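Local coordinates for protein type III pantothenate kinase (Campylobacter jejuni, PDB 2NRH) that probably phosphorylates pantothenate with ATP, the first step of coenzyme A biosynthesis, as a homodimeric kinase of the ASKHA fold that depends on a monovalent cation, at residues Phe64-Ile69 / Asp76-Cys81. The protein carries 2 engineered substitutions. Sequence-based numbering, arbitrary orientation.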
loop_
_atom_site.group_PDB
_atom_site.type_symbol
_atom_site.label_atom_id
_atom_site.label_comp_id
_atom_site.label_asym_id
_atom_site.label_seq_id
_atom_site.Cartn_x
_atom_site.Cartn_y
_atom_site.Cartn_z
ATOM N N PHE B 64 -28.287 12.033 -5.958
ATOM C CA PHE B 64 -27.621 11.685 -4.703
ATOM C C PHE B 64 -27.397 12.916 -3.851
ATOM O O PHE B 64 -26.553 13.733 -4.183
ATOM C CB PHE B 64 -26.278 10.971 -4.979
ATOM C CG PHE B 64 -26.409 9.465 -5.150
ATOM C CD1 PHE B 64 -26.407 8.621 -4.044
ATOM C CD2 PHE B 64 -26.556 8.918 -6.401
ATOM C CE1 PHE B 64 -26.554 7.276 -4.199
ATOM C CE2 PHE B 64 -26.725 7.563 -6.572
ATOM C CZ PHE B 64 -26.711 6.736 -5.477
ATOM N N LEU B 65 -28.125 13.056 -2.744
ATOM C CA LEU B 65 -27.787 14.110 -1.771
ATOM C C LEU B 65 -27.067 13.537 -0.521
ATOM O O LEU B 65 -27.599 12.732 0.270
ATOM C CB LEU B 65 -29.005 15.019 -1.449
ATOM C CG LEU B 65 -29.902 15.465 -2.651
ATOM C CD1 LEU B 65 -30.894 16.474 -2.241
ATOM C CD2 LEU B 65 -29.137 15.966 -3.935
ATOM N N PHE B 66 -25.834 13.968 -0.337
ATOM C CA PHE B 66 -24.947 13.292 0.550
ATOM C C PHE B 66 -24.088 14.337 1.204
ATOM O O PHE B 66 -23.448 15.093 0.533
ATOM C CB PHE B 66 -24.124 12.290 -0.292
ATOM C CG PHE B 66 -23.127 11.510 0.485
ATOM C CD1 PHE B 66 -23.530 10.504 1.339
ATOM C CD2 PHE B 66 -21.771 11.763 0.324
ATOM C CE1 PHE B 66 -22.613 9.781 2.050
ATOM C CE2 PHE B 66 -20.864 11.031 0.994
ATOM C CZ PHE B 66 -21.276 10.047 1.891
ATOM N N ASP B 67 -24.083 14.389 2.524
ATOM C CA ASP B 67 -23.423 15.486 3.248
ATOM C C ASP B 67 -21.920 15.218 3.457
ATOM O O ASP B 67 -21.544 14.494 4.335
ATOM C CB ASP B 67 -24.158 15.759 4.579
ATOM C CG ASP B 67 -23.763 17.105 5.248
ATOM O OD1 ASP B 67 -22.739 17.756 4.898
ATOM O OD2 ASP B 67 -24.536 17.529 6.162
ATOM N N THR B 68 -21.099 15.821 2.604
ATOM C CA THR B 68 -19.601 15.682 2.560
ATOM C C THR B 68 -18.933 17.042 2.192
ATOM O O THR B 68 -19.557 17.869 1.543
ATOM C CB THR B 68 -19.135 14.539 1.503
ATOM O OG1 THR B 68 -17.727 14.313 1.624
ATOM C CG2 THR B 68 -19.371 14.953 0.089
ATOM N N ILE B 69 -17.682 17.266 2.580
ATOM C CA ILE B 69 -16.888 18.414 2.074
ATOM C C ILE B 69 -15.635 17.939 1.334
ATOM O O ILE B 69 -14.685 18.725 1.083
ATOM C CB ILE B 69 -16.399 19.375 3.196
ATOM C CG1 ILE B 69 -15.643 18.616 4.281
ATOM C CG2 ILE B 69 -17.551 20.242 3.719
ATOM C CD1 ILE B 69 -14.963 19.522 5.271
ATOM N N ASP B 76 -19.190 6.498 -6.966
ATOM C CA ASP B 76 -19.169 5.105 -6.476
ATOM C C ASP B 76 -19.080 4.968 -4.949
ATOM O O ASP B 76 -19.746 4.138 -4.344
ATOM C CB ASP B 76 -18.072 4.304 -7.170
ATOM C CG ASP B 76 -16.694 4.896 -6.974
ATOM O OD1 ASP B 76 -16.492 6.137 -6.709
ATOM O OD2 ASP B 76 -15.763 4.084 -7.111
ATOM N N ARG B 77 -18.227 5.774 -4.327
ATOM C CA ARG B 77 -18.126 5.840 -2.858
ATOM C C ARG B 77 -19.400 6.439 -2.240
ATOM O O ARG B 77 -19.886 5.940 -1.235
ATOM C CB ARG B 77 -16.889 6.645 -2.478
ATOM C CG ARG B 77 -15.638 5.939 -2.976
ATOM C CD ARG B 77 -14.359 6.771 -2.846
ATOM N NE ARG B 77 -13.979 7.108 -1.491
ATOM C CZ ARG B 77 -13.037 7.992 -1.174
ATOM N NH1 ARG B 77 -12.304 8.576 -2.106
ATOM N NH2 ARG B 77 -12.760 8.234 0.090
ATOM N N ILE B 78 -19.939 7.499 -2.839
ATOM C CA ILE B 78 -21.186 8.054 -2.374
ATOM C C ILE B 78 -22.290 6.966 -2.323
ATOM O O ILE B 78 -22.904 6.758 -1.281
ATOM C CB ILE B 78 -21.627 9.304 -3.213
ATOM C CG1 ILE B 78 -20.740 10.489 -2.876
ATOM C CG2 ILE B 78 -23.109 9.653 -2.933
ATOM C CD1 ILE B 78 -20.813 11.675 -3.810
ATOM N N ALA B 79 -22.504 6.275 -3.450
ATOM C CA ALA B 79 -23.524 5.266 -3.558
ATOM C C ALA B 79 -23.345 4.119 -2.561
ATOM O O ALA B 79 -24.336 3.518 -2.125
ATOM C CB ALA B 79 -23.571 4.718 -5.008
ATOM N N ALA B 80 -22.106 3.772 -2.225
ATOM C CA ALA B 80 -21.868 2.690 -1.230
ATOM C C ALA B 80 -22.078 3.150 0.196
ATOM O O ALA B 80 -22.379 2.315 1.065
ATOM C CB ALA B 80 -20.485 2.092 -1.354
ATOM N N CYS B 81 -21.856 4.439 0.449
ATOM C CA CYS B 81 -22.135 5.020 1.771
ATOM C C CYS B 81 -23.613 5.328 1.989
ATOM O O CYS B 81 -24.048 5.586 3.105
ATOM C CB CYS B 81 -21.329 6.301 2.000
ATOM S SG CYS B 81 -19.589 5.953 2.211
#
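In the ASKHA fold of this kinase, helix 75-81 begins at the predicted pantothenate site, and the loop that precedes it packs its Phe-64 and Phe-66 rings against one flank of that helix. Ile-78 sits between the two side chains and uses both branches. Its CG2, anti to the backbone N, lies 3.6 Å from Phe-64 CD1 and 3.9 Å from Phe-66 CB, so one methyl touches both phenylalanines; Ile-78 CG1 meets Phe-66 CD2 at 3.6 Å. The Phe-64 side chain runs antiparallel to that of Ile-78, and the far end of its ring lies on Ala-79: Phe-64 CE1 is 3.7 Å from Ala-79 CA and Phe-64 CZ 3.8 Å from Ala-79 CB. Every close pair across the segments is carbon to carbon, and no hydrogen bond joins them. Ile-202 of helix 194-204 and an edge-to-face contact with Tyr-82 further enclose Phe-64, while Phe-66 also meets Ile-101 and His-106. On helix 75-81, Asp-76, the predicted proton acceptor, and Arg-77, salt-bridged to Asp-99, belong to the predicted substrate site; neither side chain touches 64-69. A chi1 of 179° turns the Phe-66 ring away from its own backbone N, and its CE1 and CZ each stand 3.7 Å from Cys-81 CB.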